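Local structure of glycerate 2-kinase (Pyrococcus horikoshii, 1X3L) at residues I347-T352 and E397-E402; T374-G379 and N404-L409. The protein catalyses the ATP-dependent, magnesium-supported phosphorylation of D-glycerate to 2-phosphoglycerate, and can also use other nucleotides or pyrophosphate as phosphate donor. All blocks are in the same frame, centred on the assembly; numbering follows the deposited sequence.

Contact 1: residues I347-T352 and E397-E402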
loop_
_atom_site.group_PDB
_atom_site.type_symbol
_atom_site.label_atom_id
_atom_site.label_comp_id
_atom_site.label_asym_id
_atom_site.label_seq_id
_atom_site.Cartn_x
_atom_site.Cartn_y
_atom_site.Cartn_z
ATOM N N ILE A 347 -4.610 3.978 -19.669
ATOM C CA ILE A 347 -5.679 2.985 -19.607
ATOM C C ILE A 347 -6.956 3.648 -20.120
ATOM O O ILE A 347 -7.643 3.123 -21.003
ATOM C CB ILE A 347 -5.952 2.518 -18.160
ATOM C CG1 ILE A 347 -4.831 1.592 -17.677
ATOM C CG2 ILE A 347 -7.314 1.829 -18.088
ATOM C CD1 ILE A 347 -5.004 1.133 -16.232
ATOM N N ALA A 348 -7.267 4.806 -19.544
ATOM C CA ALA A 348 -8.458 5.567 -19.907
ATOM C C ALA A 348 -8.485 5.963 -21.379
ATOM O O ALA A 348 -9.477 5.732 -22.074
ATOM C CB ALA A 348 -8.549 6.824 -19.043
ATOM N N LEU A 349 -7.394 6.558 -21.852
ATOM C CA LEU A 349 -7.334 7.007 -23.237
ATOM C C LEU A 349 -7.394 5.851 -24.228
ATOM O O LEU A 349 -8.060 5.941 -25.260
ATOM C CB LEU A 349 -6.059 7.831 -23.472
ATOM C CG LEU A 349 -5.890 8.415 -24.883
ATOM C CD1 LEU A 349 -7.008 9.421 -25.173
ATOM C CD2 LEU A 349 -4.529 9.095 -24.996
ATOM N N SER A 350 -6.715 4.756 -23.908
ATOM C CA SER A 350 -6.688 3.605 -24.807
ATOM C C SER A 350 -8.076 2.994 -24.976
ATOM O O SER A 350 -8.426 2.496 -26.049
ATOM C CB SER A 350 -5.715 2.549 -24.272
ATOM O OG SER A 350 -5.548 1.496 -25.202
ATOM N N ALA A 351 -8.869 3.043 -23.913
ATOM C CA ALA A 351 -10.206 2.472 -23.938
ATOM C C ALA A 351 -11.247 3.319 -24.659
ATOM O O ALA A 351 -12.301 2.802 -25.011
ATOM C CB ALA A 351 -10.678 2.191 -22.503
ATOM N N THR A 352 -10.961 4.602 -24.887
ATOM C CA THR A 352 -11.928 5.490 -25.541
ATOM C C THR A 352 -12.544 4.992 -26.843
ATOM O O THR A 352 -13.753 5.116 -27.040
ATOM C CB THR A 352 -11.345 6.900 -25.828
ATOM O OG1 THR A 352 -10.181 6.787 -26.660
ATOM C CG2 THR A 352 -10.990 7.606 -24.524
ATOM N N GLU A 397 -4.157 6.815 -31.383
ATOM C CA GLU A 397 -3.098 5.814 -31.513
ATOM C C GLU A 397 -1.723 6.475 -31.490
ATOM O O GLU A 397 -0.798 5.977 -30.854
ATOM C CB GLU A 397 -3.260 5.018 -32.817
ATOM C CG GLU A 397 -4.462 4.075 -32.863
ATOM C CD GLU A 397 -5.795 4.792 -32.709
ATOM O OE1 GLU A 397 -6.003 5.833 -33.374
ATOM O OE2 GLU A 397 -6.642 4.302 -31.929
ATOM N N LYS A 398 -1.594 7.601 -32.184
ATOM C CA LYS A 398 -0.326 8.322 -32.232
ATOM C C LYS A 398 0.025 8.883 -30.859
ATOM O O LYS A 398 1.180 8.836 -30.440
ATOM C CB LYS A 398 -0.394 9.465 -33.248
ATOM C CG LYS A 398 0.924 10.203 -33.444
ATOM C CD LYS A 398 0.775 11.400 -34.391
ATOM C CE LYS A 398 -0.126 12.487 -33.797
ATOM N NZ LYS A 398 -0.274 13.658 -34.710
ATOM N N VAL A 399 -0.974 9.418 -30.163
ATOM C CA VAL A 399 -0.753 9.985 -28.833
ATOM C C VAL A 399 -0.241 8.914 -27.879
ATOM O O VAL A 399 0.675 9.155 -27.095
ATOM C CB VAL A 399 -2.054 10.594 -28.253
ATOM C CG1 VAL A 399 -1.795 11.123 -26.844
ATOM C CG2 VAL A 399 -2.548 11.720 -29.149
ATOM N N LEU A 400 -0.834 7.726 -27.948
ATOM C CA LEU A 400 -0.418 6.625 -27.085
ATOM C C LEU A 400 0.988 6.155 -27.455
ATOM O O LEU A 400 1.795 5.845 -26.584
ATOM C CB LEU A 400 -1.421 5.466 -27.186
ATOM C CG LEU A 400 -2.746 5.716 -26.451
ATOM C CD1 LEU A 400 -3.786 4.680 -26.850
ATOM C CD2 LEU A 400 -2.498 5.682 -24.938
ATOM N N LYS A 401 1.279 6.116 -28.751
ATOM C CA LYS A 401 2.597 5.698 -29.223
ATOM C C LYS A 401 3.655 6.650 -28.665
ATOM O O LYS A 401 4.728 6.229 -28.247
ATOM C CB LYS A 401 2.626 5.713 -30.753
ATOM C CG LYS A 401 3.976 5.372 -31.377
ATOM C CD LYS A 401 3.911 5.516 -32.898
ATOM C CE LYS A 401 5.260 5.256 -33.557
ATOM N NZ LYS A 401 5.196 5.467 -35.034
ATOM N N GLU A 402 3.329 7.938 -28.651
ATOM C CA GLU A 402 4.235 8.961 -28.139
ATOM C C GLU A 402 4.171 9.089 -26.621
ATOM O O GLU A 402 4.917 9.871 -26.031
ATOM C CB GLU A 402 3.893 10.312 -28.766
ATOM C CG GLU A 402 4.304 10.449 -30.217
ATOM C CD GLU A 402 3.657 11.642 -30.887
ATOM O OE1 GLU A 402 3.508 12.691 -30.225
ATOM O OE2 GLU A 402 3.305 11.537 -32.081
#
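Leu400 reaches across from the helix of 397-402 and spreads its two methyls over neighbouring residues of 347-352. Its CD1 presses against the backbone of the facing helix, 3.7 Å from CA of Ser350, and lies alongside that residue's CB as well. CD2 of Leu400 meets CD2 of Leu349 at 4.0 Å, the two leucine side chains overlapping alongside and pointing opposite ways. The same methyl of Leu349 serves a second partner: CD2 lies 3.9 Å from CG1 of Val399, the two side chains set roughly perpendicular. Leu349 holds CG anti to the backbone N (chi1 -178°), which carries CD2 across to both residues. No hydrogen bond bridges the two segments, and the short axes stay 10.3 Å apart at an angle of 154°, so the nearly antiparallel helices meet through side chains reaching over, one methyl of which comes down on the opposite backbone. With an alanine at Leu400 the methyl over CA and CB of Ser350 is gone, and Leu349 would probably be left with only Val399 to pack against across this contact. On the first helix, the Leu349 carbonyl O accepts from both N and OG1 of Thr352, the hydroxyl lying 2.7 Å away. The hydroxyl of Ser350 is taken up by the carbonyl O of Lys298, at the start of helix 297-314, which Leu400 also touches. Leu349 further packs on Leu389 of helix 385-391 and on Ala408 and Leu409 of helix 405-411, placing the contact in a cluster of helices within the MOFRL region.

Contact 2: residues T374-G379 and N404-L409; sequences TDAAGG and NSYEAL
Tyr406 and Leu409, one helical turn apart, meet the turn before strand 378-382 and the start of the strand itself. The tyrosine stands with CG anti to its own N (chi1 -179°), and the CD1-CE1 side of its ring is turned to Thr374 and Ala376. CB of Thr374 approaches CD1 obliquely at 3.9 Å, while the methyl of Ala376 sits at the ring edge, near its plane, 4.1 Å from CE1. Further along, CD1 of Leu409 lies 4.0 Å from CA of Gly379; a CB on that glycine would collide with this methyl, so the close fit depends on its absence. The looser side is at the phenol end: a water accepts from N of Asp375 at 2.9 Å and makes a weak bond to OH of Tyr406, and the Asp375 side chain is exposed. Lys340 forms a cation-pi contact with the same ring. OG1 of Thr374 accepts from N of Ala376 at 3.2 Å, an ST turn, and is also bonded to O of Asp371. Ala377 and Gly378 then form a classic beta bulge opposite Leu416, the feature that opens this strand of the mixed sheet, against which helix 405-411 packs.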
loop_
_atom_site.group_PDB
_atom_site.type_symbol
_atom_site.label_atom_id
_atom_site.label_comp_id
_atom_site.label_asym_id
_atom_site.label_seq_id
_atom_site.Cartn_x
_atom_site.Cartn_y
_atom_site.Cartn_z
ATOM N N THR A 374 3.135 13.489 -13.403
ATOM C CA THR A 374 2.150 14.555 -13.549
ATOM C C THR A 374 1.392 14.744 -12.246
ATOM O O THR A 374 1.544 13.960 -11.312
ATOM C CB THR A 374 1.116 14.235 -14.644
ATOM O OG1 THR A 374 0.136 13.329 -14.119
ATOM C CG2 THR A 374 1.800 13.596 -15.853
ATOM N N ASP A 375 0.561 15.779 -12.200
ATOM C CA ASP A 375 -0.229 16.072 -11.013
ATOM C C ASP A 375 -1.627 15.453 -11.050
ATOM O O ASP A 375 -2.408 15.610 -10.103
ATOM C CB ASP A 375 -0.323 17.583 -10.817
ATOM C CG ASP A 375 0.999 18.187 -10.384
ATOM O OD1 ASP A 375 1.576 17.692 -9.389
ATOM O OD2 ASP A 375 1.466 19.147 -11.029
ATOM N N ALA A 376 -1.937 14.764 -12.147
ATOM C CA ALA A 376 -3.231 14.096 -12.295
ATOM C C ALA A 376 -3.146 12.715 -11.658
ATOM O O ALA A 376 -2.080 12.097 -11.644
ATOM C CB ALA A 376 -3.591 13.958 -13.767
ATOM N N ALA A 377 -4.266 12.227 -11.132
ATOM C CA ALA A 377 -4.294 10.905 -10.521
ATOM C C ALA A 377 -4.650 9.847 -11.567
ATOM O O ALA A 377 -4.439 8.652 -11.355
ATOM C CB ALA A 377 -5.297 10.875 -9.384
ATOM N N GLY A 378 -5.186 10.287 -12.697
ATOM C CA GLY A 378 -5.552 9.337 -13.732
ATOM C C GLY A 378 -6.448 9.946 -14.790
ATOM O O GLY A 378 -6.435 11.157 -14.997
ATOM N N GLY A 379 -7.231 9.105 -15.462
ATOM C CA GLY A 379 -8.116 9.595 -16.500
ATOM C C GLY A 379 -9.552 9.144 -16.315
ATOM O O GLY A 379 -9.825 8.170 -15.615
ATOM N N ASN A 404 1.912 10.450 -24.684
ATOM C CA ASN A 404 1.571 11.828 -24.380
ATOM C C ASN A 404 0.065 11.894 -24.080
ATOM O O ASN A 404 -0.616 12.844 -24.478
ATOM C CB ASN A 404 1.932 12.677 -25.606
ATOM C CG ASN A 404 1.983 14.155 -25.310
ATOM O OD1 ASN A 404 2.477 14.578 -24.264
ATOM N ND2 ASN A 404 1.490 14.958 -26.246
ATOM N N SER A 405 -0.449 10.887 -23.369
ATOM C CA SER A 405 -1.881 10.829 -23.060
ATOM C C SER A 405 -2.393 12.002 -22.219
ATOM O O SER A 405 -3.552 12.383 -22.335
ATOM C CB SER A 405 -2.230 9.507 -22.361
ATOM O OG SER A 405 -1.511 9.360 -21.147
ATOM N N TYR A 406 -1.538 12.575 -21.382
ATOM C CA TYR A 406 -1.955 13.708 -20.553
ATOM C C TYR A 406 -2.496 14.846 -21.417
ATOM O O TYR A 406 -3.556 15.405 -21.133
ATOM C CB TYR A 406 -0.777 14.229 -19.724
ATOM C CG TYR A 406 -1.114 15.400 -18.809
ATOM C CD1 TYR A 406 -1.439 15.190 -17.470
ATOM C CD2 TYR A 406 -1.070 16.719 -19.276
ATOM C CE1 TYR A 406 -1.701 16.259 -16.609
ATOM C CE2 TYR A 406 -1.335 17.802 -18.422
ATOM C CZ TYR A 406 -1.644 17.559 -17.090
ATOM O OH TYR A 406 -1.883 18.605 -16.225
ATOM N N GLU A 407 -1.765 15.185 -22.475
ATOM C CA GLU A 407 -2.169 16.275 -23.353
ATOM C C GLU A 407 -3.488 16.027 -24.078
ATOM O O GLU A 407 -4.246 16.967 -24.338
ATOM C CB GLU A 407 -1.062 16.561 -24.372
ATOM C CG GLU A 407 0.263 16.979 -23.751
ATOM C CD GLU A 407 0.122 18.180 -22.834
ATOM O OE1 GLU A 407 -0.495 19.179 -23.255
ATOM O OE2 GLU A 407 0.631 18.127 -21.695
ATOM N N ALA A 408 -3.769 14.772 -24.409
ATOM C CA ALA A 408 -5.015 14.458 -25.103
ATOM C C ALA A 408 -6.190 14.560 -24.142
ATOM O O ALA A 408 -7.181 15.228 -24.432
ATOM C CB ALA A 408 -4.953 13.055 -25.711
ATOM N N LEU A 409 -6.070 13.891 -22.998
ATOM C CA LEU A 409 -7.129 13.905 -21.995
ATOM C C LEU A 409 -7.416 15.322 -21.510
ATOM O O LEU A 409 -8.562 15.664 -21.225
ATOM C CB LEU A 409 -6.743 13.027 -20.802
ATOM C CG LEU A 409 -6.648 11.515 -21.063
ATOM C CD1 LEU A 409 -6.161 10.813 -19.801
ATOM C CD2 LEU A 409 -8.018 10.970 -21.489
HETATM O O HOH W 1 0.600 17.846 -14.209
#

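Following the chain, helix 343-351 comes first, then the turn and strand start of 374-379, then the consecutive helices 396-401 and 405-411. Contact 1 closes a loop with 44 residues between its segments, and contact 2 one with 24; because their segments alternate, the loops cross instead of nesting. Their centres lie 11 Å apart and they touch directly: O of Val399 probably accepts a hydrogen bond from N of Asn404, CD2 of Leu349 packs on CB of Ser405, and Ala348 packs on Gly379. Contact 1 joins helix to helix and contact 2 helix 405-411 to the turn and first residues of strand 378-382, so together they tie three helices to one edge region of the MOFRL beta-sheet.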